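Local coordinates for hypothetical protein PH1109 (Pyrococcus horikoshii, PDB 2D59), which is of unknown function but belongs to the CoA-binding domain family, whose members have a Rossmann-like fold, at residues A[25-30]-A[82-87]; A[31-36]-A[57-62]; A[53-58]-A[69-74]. All blocks are in the same frame, centred on the assembly; numbering follows the deposited sequence.

All three contacts involve strands 24-28, 51-55 and 80-83 of one parallel sheet or the loops beside them. Contact 1 pairs strands 24-28 and 80-83 deep in the chain, its centre about 5 Å from that of the chain. Contact 3, its centre about 10 Å from that of contact 1, packs the neighbouring strand 51-55 against the loop 69-74; a backbone hydrogen bond, Tyr53 N to Ile25 O at 2.8 Å, joins strands 51-55 and 24-28. Contact 2 is more peripheral, its centre about 15 Å from that of the chain, where the loop 31-36 meets residues 57-62. Ala30, at the end of segment 25-30, links it to the other two contacts: its O lies 2.7 Å from Asn56 ND2, a probable hydrogen bond, and 3.4 Å from Tyr59 CD1.

Contact 1: residues A[25-30]-A[82-87]; sequences IALVGA and DLFVKP
Ile25 opens the pairing with its CG2 branch, which lies 3.8 Å from Asp82 CB, the two side chains running alongside each other. Ala26 contributes its carbonyl: Asp82 N donates to Ala26 O over 2.8 Å, approaching almost in line with the C=O bond (C=O...N 165°). Leu27 sits beside Asp82 in the parallel register and on the same side of the sheet. With CG anti to the backbone N (chi1 -163°), its branched end reaches the Phe84 ring, Leu27 CG standing 3.6 Å from Phe84 CE2 in an oblique approach. The neighbouring Asp82 carboxylate has its polar partner beyond the strand pair, OD1 bonding to Gln108. Val28 bonds to the partner strand through both its N and its O: the N donates to Asp82 O at 2.9 Å, and the O accepts from Phe84 N at 3.0 Å while also lying at the edge of the Phe84 ring. On the sheet face opposite Leu27, Val28 CB meets Leu83 CD2 at 3.9 Å. Gly29 then turns the chain with phi 94°, in a type II turn from Leu27 to Ala30, and its CA rests 3.9 Å from Val85 CG1. Strands 24-28 and 80-83 are neighbours in the five-stranded parallel sheet of a Rossmann-like fold, with 80-83 in the middle.

Contact 2: residues A[31-36]-A[57-62]; sequences SPKPER and PKYEEV
Tyr59 reaches across to Pro32 and presents one ring face to the proline CD. Its CB points toward the 31-36 loop, and chi1 of -53° sets CG beside the backbone N and anti to the carbonyl carbon, carrying the ring over the proline. At the near end of the ring, Tyr59 CG is 3.9 Å from Pro32 CD. CD1 and CD2 also face Pro32 CD, and CD2 has Pro32 CG near it as well. Farther along, the two sides differ: Tyr59 CE1 comes to 4.0 Å from Ser31 CA, whereas CE2 has Pro32 CG at 3.7 Å. CZ makes the closest approach of the pair, 3.4 Å to Pro32 CD. That carbon stands over the ring centre, only 12° off the normal, which meets the geometry of a CH-pi contact; the two side chains cross at roughly a right angle. The other face of the ring is covered by the preceding residue, with Lys58 CB over the centre, so the ring is held between a proline and a lysine methylene. At the tip, Tyr59 OH lies 2.6 Å from a water that also sits 2.7 Å from Ser31 OG, a bridge between the two hydroxyls. Ser31 OG additionally accepts from Lys33 N, forming an ST turn that holds the loop in shape beside the ring. Val62 CG1 approaches Ser31 O to 3.4 Å, an apolar branch packed against the peptide. The same Ser31 carbonyl oxygen accepts a bond from Asn39 ND2, tying the loop to helix 37-47, which Arg36 precedes at the N-cap position. The contact thus joins the loop between strand 24-28 and helix 37-47 to the chain leading from strand 51-55 into strand 61-62, which pairs antiparallel with strand 65-66.

Contact 3: residues A[53-58]-A[69-74]; sequences YPVNPK and PSVLDI
Apolar contacts carry this interface, with Ile74 reaching both Tyr53 and Val55. Its CD1 lies 3.7 Å from Tyr53 CB and equally 3.7 Å from Val55 CG2, while CG2 approaches the start of the tyrosine ring obliquely. Val55 divides its two methyls: CG2 meets Ile74 and, at 4.2 Å, Val71 CG2, whereas CG1, placed anti to the backbone N (chi1 175°), rests 3.9 Å from Ser70 C on the loop backbone. At the exposed end two prolines meet, Pro57 CG standing 4.0 Å from Pro69 CB and closer, 3.0 Å, to Pro69 O.

Polar bonds work within each segment. Asn56 OD1 accepts from Lys58 N at 2.9 Å in an Asx turn. Ser70 OG accepts from Leu72 N at 3.2 Å in an ST turn. Outside partners include Ala30 for Asn56 ND2, Gln96 for Val71 N and Lys24 for Tyr53 OH.

The chemistry therefore separates two tasks. Side-chain and backbone bonds shape the turns, while strand 51-55 and the 69-74 loop are joined by apolar fit. In the buried cluster of Tyr53, Val55, Val71 and Ile74 that fit probably works by excluding water; the proline pair is a surface contact.

Contact 1: residues A[25-30]-A[82-87]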
ATOM      1  N   ILE A  25       4.563  -5.346   3.164  1.00 19.83           N
ATOM      2  CA  ILE A  25       3.535  -4.654   2.397  1.00 18.44           C
ATOM      3  C   ILE A  25       2.473  -5.540   1.764  1.00 21.21           C
ATOM      4  O   ILE A  25       2.788  -6.526   1.099  1.00 20.25           O
ATOM      5  CB  ILE A  25       4.144  -3.832   1.226  1.00 18.74           C
ATOM      6  CG1 ILE A  25       5.400  -3.098   1.678  1.00 25.06           C
ATOM      7  CG2 ILE A  25       3.114  -2.837   0.690  1.00 17.75           C
ATOM      8  CD1 ILE A  25       6.622  -3.954   1.603  1.00 34.76           C
ATOM      9  N   ALA A  26       1.215  -5.172   1.977  1.00 21.12           N
ATOM     10  CA  ALA A  26       0.096  -5.866   1.365  1.00 20.07           C
ATOM     11  C   ALA A  26      -0.275  -4.903   0.239  1.00 21.90           C
ATOM     12  O   ALA A  26      -0.694  -3.771   0.496  1.00 22.35           O
ATOM     13  CB  ALA A  26      -1.053  -6.009   2.352  1.00 23.23           C
ATOM     14  N   LEU A  27      -0.102  -5.334  -1.004  1.00 18.02           N
ATOM     15  CA  LEU A  27      -0.397  -4.464  -2.134  1.00 16.54           C
ATOM     16  C   LEU A  27      -1.731  -4.844  -2.764  1.00 21.84           C
ATOM     17  O   LEU A  27      -1.832  -5.825  -3.504  1.00 21.00           O
ATOM     18  CB  LEU A  27       0.747  -4.547  -3.152  1.00 18.99           C
ATOM     19  CG  LEU A  27       0.835  -3.433  -4.199  1.00 20.27           C
ATOM     20  CD1 LEU A  27       2.300  -3.089  -4.475  1.00 19.94           C
ATOM     21  CD2 LEU A  27       0.122  -3.871  -5.466  1.00 21.41           C
ATOM     22  N   VAL A  28      -2.747  -4.044  -2.449  1.00 21.22           N
ATOM     23  CA  VAL A  28      -4.111  -4.254  -2.925  1.00 20.37           C
ATOM     24  C   VAL A  28      -4.329  -3.706  -4.328  1.00 23.31           C
ATOM     25  O   VAL A  28      -3.980  -2.562  -4.627  1.00 22.38           O
ATOM     26  CB  VAL A  28      -5.120  -3.594  -1.964  1.00 22.91           C
ATOM     27  CG1 VAL A  28      -6.540  -3.884  -2.413  1.00 25.08           C
ATOM     28  CG2 VAL A  28      -4.886  -4.100  -0.547  1.00 23.58           C
ATOM     29  N   GLY A  29      -4.929  -4.524  -5.185  1.00 22.58           N
ATOM     30  CA  GLY A  29      -5.161  -4.108  -6.552  1.00 18.16           C
ATOM     31  C   GLY A  29      -4.026  -4.583  -7.436  1.00 18.72           C
ATOM     32  O   GLY A  29      -3.864  -4.105  -8.558  1.00 24.23           O
ATOM     33  N   ALA A  30      -3.242  -5.528  -6.923  1.00 19.31           N
ATOM     34  CA  ALA A  30      -2.111  -6.082  -7.662  1.00 20.82           C
ATOM     35  C   ALA A  30      -2.557  -6.560  -9.039  1.00 24.01           C
ATOM     36  O   ALA A  30      -3.663  -7.079  -9.198  1.00 22.57           O
ATOM     37  CB  ALA A  30      -1.489  -7.233  -6.882  1.00 20.25           C
ATOM     38  N   ASP A  82      -0.940  -0.965   0.919  1.00 19.70           N
ATOM     39  CA  ASP A  82      -0.762  -0.077  -0.225  1.00 18.93           C
ATOM     40  C   ASP A  82      -1.926  -0.246  -1.197  1.00 19.18           C
ATOM     41  O   ASP A  82      -2.015  -1.255  -1.896  1.00 19.34           O
ATOM     42  CB  ASP A  82       0.571  -0.433  -0.884  1.00 18.48           C
ATOM     43  CG  ASP A  82       1.034   0.598  -1.878  1.00 16.28           C
ATOM     44  OD1 ASP A  82       0.633   1.773  -1.760  1.00 18.93           O
ATOM     45  OD2 ASP A  82       1.826   0.221  -2.767  1.00 19.06           O
ATOM     46  N   LEU A  83      -2.804   0.754  -1.248  1.00 17.55           N
ATOM     47  CA  LEU A  83      -4.002   0.698  -2.089  1.00 17.71           C
ATOM     48  C   LEU A  83      -3.931   1.253  -3.508  1.00 16.73           C
ATOM     49  O   LEU A  83      -3.567   2.406  -3.724  1.00 18.15           O
ATOM     50  CB  LEU A  83      -5.159   1.396  -1.370  1.00 18.25           C
ATOM     51  CG  LEU A  83      -5.532   0.926   0.037  1.00 21.68           C
ATOM     52  CD1 LEU A  83      -6.449   1.960   0.672  1.00 25.23           C
ATOM     53  CD2 LEU A  83      -6.201  -0.441  -0.018  1.00 22.40           C
ATOM     54  N   PHE A  84      -4.332   0.430  -4.472  1.00 21.02           N
ATOM     55  CA  PHE A  84      -4.356   0.831  -5.872  1.00 23.62           C
ATOM     56  C   PHE A  84      -5.776   0.785  -6.438  1.00 29.04           C
ATOM     57  O   PHE A  84      -5.980   1.000  -7.634  1.00 36.25           O
ATOM     58  CB  PHE A  84      -3.434  -0.075  -6.695  1.00 20.91           C
ATOM     59  CG  PHE A  84      -1.975   0.242  -6.534  1.00 18.93           C
ATOM     60  CD1 PHE A  84      -1.370   1.214  -7.328  1.00 18.83           C
ATOM     61  CD2 PHE A  84      -1.209  -0.413  -5.574  1.00 19.48           C
ATOM     62  CE1 PHE A  84      -0.019   1.530  -7.166  1.00 16.04           C
ATOM     63  CE2 PHE A  84       0.140  -0.105  -5.404  1.00 21.09           C
ATOM     64  CZ  PHE A  84       0.735   0.866  -6.202  1.00 15.77           C
ATOM     65  N   VAL A  85      -6.756   0.524  -5.577  1.00 23.68           N
ATOM     66  CA  VAL A  85      -8.151   0.440  -6.011  1.00 26.63           C
ATOM     67  C   VAL A  85      -8.933   1.752  -5.917  1.00 27.73           C
ATOM     68  O   VAL A  85      -8.516   2.696  -5.244  1.00 27.66           O
ATOM     69  CB  VAL A  85      -8.913  -0.647  -5.217  1.00 23.77           C
ATOM     70  CG1 VAL A  85      -8.273  -2.007  -5.460  1.00 27.95           C
ATOM     71  CG2 VAL A  85      -8.917  -0.315  -3.730  1.00 24.37           C
ATOM     72  N   LYS A  86     -10.075   1.792  -6.601  1.00 28.37           N
ATOM     73  CA  LYS A  86     -10.933   2.972  -6.629  1.00 30.49           C
ATOM     74  C   LYS A  86     -11.375   3.365  -5.226  1.00 26.20           C
ATOM     75  O   LYS A  86     -11.551   2.512  -4.360  1.00 28.42           O
ATOM     76  CB  LYS A  86     -12.167   2.703  -7.500  1.00 32.87           C
ATOM     77  CG  LYS A  86     -11.886   1.836  -8.716  1.00 41.23           C
ATOM     78  CD  LYS A  86     -10.732   2.376  -9.546  1.00 46.11           C
ATOM     79  CE  LYS A  86     -10.241   1.327 -10.535  1.00 51.41           C
ATOM     80  NZ  LYS A  86      -9.812   0.077  -9.834  1.00 48.86           N
ATOM     81  N   PRO A  87     -11.566   4.671  -4.988  1.00 28.87           N
ATOM     82  CA  PRO A  87     -11.989   5.182  -3.682  1.00 26.38           C
ATOM     83  C   PRO A  87     -13.145   4.408  -3.048  1.00 29.17           C
ATOM     84  O   PRO A  87     -13.105   4.082  -1.864  1.00 26.02           O
ATOM     85  CB  PRO A  87     -12.364   6.628  -3.990  1.00 28.19           C
ATOM     86  CG  PRO A  87     -11.382   6.994  -5.054  1.00 28.45           C
ATOM     87  CD  PRO A  87     -11.418   5.775  -5.955  1.00 29.66           C
TER

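Contact 2: residues A[31-36]-A[57-62]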
ATOM      1  N   SER A  31      -1.684  -6.394 -10.027  1.00 19.98           N
ATOM      2  CA  SER A  31      -2.000  -6.782 -11.396  1.00 22.03           C
ATOM      3  C   SER A  31      -0.779  -7.309 -12.143  1.00 22.09           C
ATOM      4  O   SER A  31       0.334  -6.825 -11.949  1.00 20.93           O
ATOM      5  CB  SER A  31      -2.575  -5.575 -12.143  1.00 26.63           C
ATOM      6  OG  SER A  31      -2.709  -5.836 -13.529  1.00 25.55           O
ATOM      7  N   PRO A  32      -0.976  -8.320 -13.005  1.00 21.58           N
ATOM      8  CA  PRO A  32       0.123  -8.899 -13.781  1.00 18.86           C
ATOM      9  C   PRO A  32       0.449  -8.035 -15.003  1.00 18.32           C
ATOM     10  O   PRO A  32       1.437  -8.268 -15.697  1.00 21.57           O
ATOM     11  CB  PRO A  32      -0.422 -10.272 -14.164  1.00 21.37           C
ATOM     12  CG  PRO A  32      -1.875  -9.980 -14.384  1.00 19.94           C
ATOM     13  CD  PRO A  32      -2.222  -9.086 -13.202  1.00 20.05           C
ATOM     14  N   LYS A  33      -0.390  -7.032 -15.255  1.00 19.73           N
ATOM     15  CA  LYS A  33      -0.210  -6.131 -16.388  1.00 23.05           C
ATOM     16  C   LYS A  33       0.923  -5.144 -16.126  1.00 25.14           C
ATOM     17  O   LYS A  33       0.808  -4.267 -15.270  1.00 25.08           O
ATOM     18  CB  LYS A  33      -1.507  -5.368 -16.660  1.00 28.14           C
ATOM     19  CG  LYS A  33      -2.694  -6.264 -16.978  1.00 32.54           C
ATOM     20  CD  LYS A  33      -3.966  -5.445 -17.143  1.00 38.27           C
ATOM     21  CE  LYS A  33      -5.170  -6.331 -17.406  1.00 38.81           C
ATOM     22  NZ  LYS A  33      -6.427  -5.532 -17.489  1.00 45.11           N
ATOM     23  N   PRO A  34       2.027  -5.265 -16.878  1.00 23.92           N
ATOM     24  CA  PRO A  34       3.207  -4.401 -16.745  1.00 24.66           C
ATOM     25  C   PRO A  34       2.963  -2.895 -16.825  1.00 25.32           C
ATOM     26  O   PRO A  34       3.691  -2.117 -16.202  1.00 28.18           O
ATOM     27  CB  PRO A  34       4.114  -4.881 -17.875  1.00 25.27           C
ATOM     28  CG  PRO A  34       3.749  -6.321 -18.016  1.00 25.12           C
ATOM     29  CD  PRO A  34       2.245  -6.274 -17.930  1.00 21.88           C
ATOM     30  N   GLU A  35       1.952  -2.481 -17.583  1.00 23.14           N
ATOM     31  CA  GLU A  35       1.683  -1.059 -17.746  1.00 25.76           C
ATOM     32  C   GLU A  35       0.863  -0.416 -16.634  1.00 22.82           C
ATOM     33  O   GLU A  35       0.726   0.806 -16.594  1.00 25.99           O
ATOM     34  CB  GLU A  35       1.009  -0.801 -19.103  1.00 27.35           C
ATOM     35  CG  GLU A  35      -0.475  -1.146 -19.198  1.00 29.59           C
ATOM     36  CD  GLU A  35      -0.784  -2.603 -18.916  1.00 33.54           C
ATOM     37  OE1 GLU A  35       0.041  -3.477 -19.256  1.00 23.41           O
ATOM     38  OE2 GLU A  35      -1.871  -2.879 -18.367  1.00 44.09           O
ATOM     39  N   ARG A  36       0.323  -1.230 -15.732  1.00 23.44           N
ATOM     40  CA  ARG A  36      -0.479  -0.716 -14.624  1.00 25.73           C
ATOM     41  C   ARG A  36       0.421  -0.283 -13.472  1.00 21.18           C
ATOM     42  O   ARG A  36       1.420  -0.936 -13.179  1.00 20.98           O
ATOM     43  CB  ARG A  36      -1.458  -1.789 -14.144  1.00 29.25           C
ATOM     44  CG  ARG A  36      -2.428  -2.254 -15.221  1.00 33.15           C
ATOM     45  CD  ARG A  36      -3.670  -1.383 -15.298  1.00 44.02           C
ATOM     46  NE  ARG A  36      -4.793  -1.998 -14.597  1.00 49.48           N
ATOM     47  CZ  ARG A  36      -6.029  -1.510 -14.586  1.00 56.21           C
ATOM     48  NH1 ARG A  36      -6.988  -2.142 -13.922  1.00 62.26           N
ATOM     49  NH2 ARG A  36      -6.306  -0.389 -15.237  1.00 55.72           N
ATOM     50  N   PRO A  57      -8.596 -10.473  -5.711  1.00 31.06           N
ATOM     51  CA  PRO A  57      -9.418 -11.668  -5.929  1.00 35.05           C
ATOM     52  C   PRO A  57      -9.375 -12.198  -7.363  1.00 34.96           C
ATOM     53  O   PRO A  57      -9.698 -13.360  -7.610  1.00 33.65           O
ATOM     54  CB  PRO A  57     -10.814 -11.193  -5.539  1.00 35.25           C
ATOM     55  CG  PRO A  57     -10.532 -10.206  -4.455  1.00 38.74           C
ATOM     56  CD  PRO A  57      -9.378  -9.420  -5.040  1.00 34.67           C
ATOM     57  N   LYS A  58      -8.971 -11.348  -8.303  1.00 33.51           N
ATOM     58  CA  LYS A  58      -8.909 -11.733  -9.710  1.00 33.28           C
ATOM     59  C   LYS A  58      -7.641 -12.474 -10.122  1.00 35.15           C
ATOM     60  O   LYS A  58      -7.580 -13.033 -11.218  1.00 34.47           O
ATOM     61  CB  LYS A  58      -9.071 -10.495 -10.598  1.00 39.62           C
ATOM     62  CG  LYS A  58     -10.434  -9.828 -10.494  1.00 46.55           C
ATOM     63  CD  LYS A  58     -10.507  -8.583 -11.366  1.00 50.25           C
ATOM     64  CE  LYS A  58     -11.906  -7.983 -11.360  1.00 54.31           C
ATOM     65  NZ  LYS A  58     -12.365  -7.620  -9.990  1.00 53.62           N
ATOM     66  N   TYR A  59      -6.630 -12.483  -9.259  1.00 28.42           N
ATOM     67  CA  TYR A  59      -5.379 -13.156  -9.589  1.00 28.62           C
ATOM     68  C   TYR A  59      -4.892 -14.081  -8.484  1.00 24.54           C
ATOM     69  O   TYR A  59      -5.146 -13.848  -7.302  1.00 29.53           O
ATOM     70  CB  TYR A  59      -4.298 -12.118  -9.912  1.00 22.49           C
ATOM     71  CG  TYR A  59      -4.727 -11.127 -10.969  1.00 30.07           C
ATOM     72  CD1 TYR A  59      -4.987  -9.797 -10.643  1.00 27.50           C
ATOM     73  CD2 TYR A  59      -4.916 -11.530 -12.292  1.00 26.12           C
ATOM     74  CE1 TYR A  59      -5.427  -8.893 -11.605  1.00 28.28           C
ATOM     75  CE2 TYR A  59      -5.357 -10.635 -13.261  1.00 24.69           C
ATOM     76  CZ  TYR A  59      -5.612  -9.319 -12.911  1.00 29.49           C
ATOM     77  OH  TYR A  59      -6.058  -8.436 -13.863  1.00 30.40           O
ATOM     78  N   GLU A  60      -4.185 -15.135  -8.878  1.00 27.64           N
ATOM     79  CA  GLU A  60      -3.667 -16.102  -7.922  1.00 27.61           C
ATOM     80  C   GLU A  60      -2.162 -15.916  -7.735  1.00 26.11           C
ATOM     81  O   GLU A  60      -1.588 -16.374  -6.747  1.00 28.44           O
ATOM     82  CB  GLU A  60      -3.968 -17.524  -8.411  1.00 36.60           C
ATOM     83  CG  GLU A  60      -3.798 -18.595  -7.352  1.00 43.37           C
ATOM     84  CD  GLU A  60      -4.276 -19.957  -7.818  1.00 50.61           C
ATOM     85  OE1 GLU A  60      -4.283 -20.894  -6.992  1.00 54.68           O
ATOM     86  OE2 GLU A  60      -4.644 -20.093  -9.006  1.00 47.88           O
ATOM     87  N   GLU A  61      -1.535 -15.236  -8.688  1.00 26.24           N
ATOM     88  CA  GLU A  61      -0.099 -14.983  -8.629  1.00 26.06           C
ATOM     89  C   GLU A  61       0.281 -13.739  -9.424  1.00 23.97           C
ATOM     90  O   GLU A  61      -0.161 -13.551 -10.555  1.00 24.83           O
ATOM     91  CB  GLU A  61       0.661 -16.194  -9.172  1.00 24.49           C
ATOM     92  CG  GLU A  61       2.174 -16.059  -9.139  1.00 32.46           C
ATOM     93  CD  GLU A  61       2.875 -17.317  -9.619  1.00 35.06           C
ATOM     94  OE1 GLU A  61       4.122 -17.332  -9.646  1.00 41.73           O
ATOM     95  OE2 GLU A  61       2.176 -18.294  -9.966  1.00 42.35           O
ATOM     96  N   VAL A  62       1.102 -12.882  -8.823  1.00 21.90           N
ATOM     97  CA  VAL A  62       1.550 -11.668  -9.487  1.00 17.94           C
ATOM     98  C   VAL A  62       3.042 -11.493  -9.220  1.00 18.26           C
ATOM     99  O   VAL A  62       3.482 -11.547  -8.075  1.00 19.00           O
ATOM    100  CB  VAL A  62       0.783 -10.426  -8.969  1.00 21.19           C
ATOM    101  CG1 VAL A  62       1.326  -9.164  -9.616  1.00 19.16           C
ATOM    102  CG2 VAL A  62      -0.707 -10.573  -9.279  1.00 20.22           C
TER
HETATM  103  O   HOH W   1      -5.421  -5.906 -13.663  1.00 29.78           O

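Contact 3: residues A[53-58]-A[69-74]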
ATOM      1  N   TYR A  53       3.159  -8.793  -0.454  1.00 17.28           N
ATOM      2  CA  TYR A  53       2.098  -9.787  -0.538  1.00 20.07           C
ATOM      3  C   TYR A  53       0.950  -9.162  -1.322  1.00 19.69           C
ATOM      4  O   TYR A  53       0.161  -8.387  -0.779  1.00 20.17           O
ATOM      5  CB  TYR A  53       1.662 -10.166   0.880  1.00 21.36           C
ATOM      6  CG  TYR A  53       2.819 -10.649   1.726  1.00 20.00           C
ATOM      7  CD1 TYR A  53       3.268 -11.968   1.644  1.00 22.59           C
ATOM      8  CD2 TYR A  53       3.515  -9.769   2.553  1.00 22.64           C
ATOM      9  CE1 TYR A  53       4.382 -12.392   2.360  1.00 24.42           C
ATOM     10  CE2 TYR A  53       4.630 -10.180   3.276  1.00 21.57           C
ATOM     11  CZ  TYR A  53       5.061 -11.492   3.175  1.00 25.65           C
ATOM     12  OH  TYR A  53       6.166 -11.897   3.883  1.00 26.21           O
ATOM     13  N   PRO A  54       0.853  -9.478  -2.622  1.00 20.25           N
ATOM     14  CA  PRO A  54      -0.213  -8.921  -3.456  1.00 21.02           C
ATOM     15  C   PRO A  54      -1.610  -9.395  -3.086  1.00 20.57           C
ATOM     16  O   PRO A  54      -1.800 -10.537  -2.665  1.00 20.27           O
ATOM     17  CB  PRO A  54       0.197  -9.337  -4.866  1.00 16.12           C
ATOM     18  CG  PRO A  54       0.896 -10.640  -4.636  1.00 19.12           C
ATOM     19  CD  PRO A  54       1.730 -10.366  -3.407  1.00 21.41           C
ATOM     20  N   VAL A  55      -2.576  -8.496  -3.243  1.00 19.33           N
ATOM     21  CA  VAL A  55      -3.971  -8.790  -2.946  1.00 22.00           C
ATOM     22  C   VAL A  55      -4.869  -8.391  -4.112  1.00 24.57           C
ATOM     23  O   VAL A  55      -4.886  -7.236  -4.531  1.00 23.28           O
ATOM     24  CB  VAL A  55      -4.462  -8.034  -1.694  1.00 20.37           C
ATOM     25  CG1 VAL A  55      -5.956  -8.278  -1.499  1.00 21.31           C
ATOM     26  CG2 VAL A  55      -3.684  -8.480  -0.471  1.00 22.84           C
ATOM     27  N   ASN A  56      -5.610  -9.364  -4.632  1.00 24.93           N
ATOM     28  CA  ASN A  56      -6.542  -9.139  -5.731  1.00 26.46           C
ATOM     29  C   ASN A  56      -7.288 -10.440  -6.004  1.00 29.73           C
ATOM     30  O   ASN A  56      -6.700 -11.415  -6.465  1.00 25.73           O
ATOM     31  CB  ASN A  56      -5.809  -8.703  -7.004  1.00 24.40           C
ATOM     32  CG  ASN A  56      -6.756  -8.133  -8.049  1.00 29.91           C
ATOM     33  OD1 ASN A  56      -7.859  -8.645  -8.251  1.00 30.64           O
ATOM     34  ND2 ASN A  56      -6.327  -7.071  -8.724  1.00 26.47           N
ATOM     35  N   PRO A  57      -8.596 -10.473  -5.711  1.00 31.06           N
ATOM     36  CA  PRO A  57      -9.418 -11.668  -5.929  1.00 35.05           C
ATOM     37  C   PRO A  57      -9.375 -12.198  -7.363  1.00 34.96           C
ATOM     38  O   PRO A  57      -9.698 -13.360  -7.610  1.00 33.65           O
ATOM     39  CB  PRO A  57     -10.814 -11.193  -5.539  1.00 35.25           C
ATOM     40  CG  PRO A  57     -10.532 -10.206  -4.455  1.00 38.74           C
ATOM     41  CD  PRO A  57      -9.378  -9.420  -5.040  1.00 34.67           C
ATOM     42  N   LYS A  58      -8.971 -11.348  -8.303  1.00 33.51           N
ATOM     43  CA  LYS A  58      -8.909 -11.733  -9.710  1.00 33.28           C
ATOM     44  C   LYS A  58      -7.641 -12.474 -10.122  1.00 35.15           C
ATOM     45  O   LYS A  58      -7.580 -13.033 -11.218  1.00 34.47           O
ATOM     46  CB  LYS A  58      -9.071 -10.495 -10.598  1.00 39.62           C
ATOM     47  CG  LYS A  58     -10.434  -9.828 -10.494  1.00 46.55           C
ATOM     48  CD  LYS A  58     -10.507  -8.583 -11.366  1.00 50.25           C
ATOM     49  CE  LYS A  58     -11.906  -7.983 -11.360  1.00 54.31           C
ATOM     50  NZ  LYS A  58     -12.365  -7.620  -9.990  1.00 53.62           N
ATOM     51  N   PRO A  69      -6.995 -13.102  -2.167  1.00 30.91           N
ATOM     52  CA  PRO A  69      -8.236 -12.382  -2.470  1.00 32.31           C
ATOM     53  C   PRO A  69      -8.576 -11.321  -1.425  1.00 32.43           C
ATOM     54  O   PRO A  69      -9.370 -10.418  -1.683  1.00 36.03           O
ATOM     55  CB  PRO A  69      -9.272 -13.501  -2.528  1.00 32.64           C
ATOM     56  CG  PRO A  69      -8.770 -14.453  -1.498  1.00 32.34           C
ATOM     57  CD  PRO A  69      -7.280 -14.494  -1.774  1.00 32.64           C
ATOM     58  N   SER A  70      -7.967 -11.437  -0.249  1.00 32.29           N
ATOM     59  CA  SER A  70      -8.195 -10.497   0.844  1.00 33.43           C
ATOM     60  C   SER A  70      -6.938 -10.307   1.687  1.00 33.05           C
ATOM     61  O   SER A  70      -6.090 -11.195   1.765  1.00 36.28           O
ATOM     62  CB  SER A  70      -9.330 -10.996   1.741  1.00 33.68           C
ATOM     63  OG  SER A  70      -9.339 -10.303   2.978  1.00 34.90           O
ATOM     64  N   VAL A  71      -6.827  -9.144   2.321  1.00 31.40           N
ATOM     65  CA  VAL A  71      -5.676  -8.843   3.164  1.00 28.99           C
ATOM     66  C   VAL A  71      -5.588  -9.799   4.352  1.00 34.01           C
ATOM     67  O   VAL A  71      -4.496 -10.193   4.766  1.00 34.25           O
ATOM     68  CB  VAL A  71      -5.735  -7.394   3.702  1.00 31.59           C
ATOM     69  CG1 VAL A  71      -4.606  -7.159   4.690  1.00 27.81           C
ATOM     70  CG2 VAL A  71      -5.639  -6.407   2.550  1.00 32.40           C
ATOM     71  N   LEU A  72      -6.743 -10.168   4.896  1.00 34.33           N
ATOM     72  CA  LEU A  72      -6.795 -11.069   6.040  1.00 36.39           C
ATOM     73  C   LEU A  72      -6.344 -12.491   5.713  1.00 37.76           C
ATOM     74  O   LEU A  72      -5.982 -13.250   6.613  1.00 36.50           O
ATOM     75  CB  LEU A  72      -8.212 -11.100   6.622  1.00 35.32           C
ATOM     76  CG  LEU A  72      -8.681  -9.818   7.316  1.00 43.56           C
ATOM     77  CD1 LEU A  72     -10.112  -9.986   7.802  1.00 39.67           C
ATOM     78  CD2 LEU A  72      -7.757  -9.504   8.485  1.00 45.04           C
ATOM     79  N   ASP A  73      -6.363 -12.850   4.432  1.00 36.74           N
ATOM     80  CA  ASP A  73      -5.951 -14.188   4.015  1.00 36.47           C
ATOM     81  C   ASP A  73      -4.437 -14.364   4.049  1.00 38.87           C
ATOM     82  O   ASP A  73      -3.935 -15.488   4.048  1.00 40.83           O
ATOM     83  CB  ASP A  73      -6.464 -14.497   2.607  1.00 37.43           C
ATOM     84  CG  ASP A  73      -7.974 -14.565   2.539  1.00 42.10           C
ATOM     85  OD1 ASP A  73      -8.574 -15.228   3.408  1.00 44.82           O
ATOM     86  OD2 ASP A  73      -8.558 -13.966   1.614  1.00 47.20           O
ATOM     87  N   ILE A  74      -3.713 -13.251   4.070  1.00 34.37           N
ATOM     88  CA  ILE A  74      -2.258 -13.299   4.107  1.00 33.27           C
ATOM     89  C   ILE A  74      -1.793 -13.881   5.438  1.00 37.40           C
ATOM     90  O   ILE A  74      -2.152 -13.382   6.502  1.00 37.86           O
ATOM     91  CB  ILE A  74      -1.660 -11.888   3.935  1.00 29.92           C
ATOM     92  CG1 ILE A  74      -2.086 -11.322   2.583  1.00 25.61           C
ATOM     93  CG2 ILE A  74      -0.143 -11.944   4.038  1.00 29.51           C
ATOM     94  CD1 ILE A  74      -1.748  -9.853   2.391  1.00 27.53           C
TER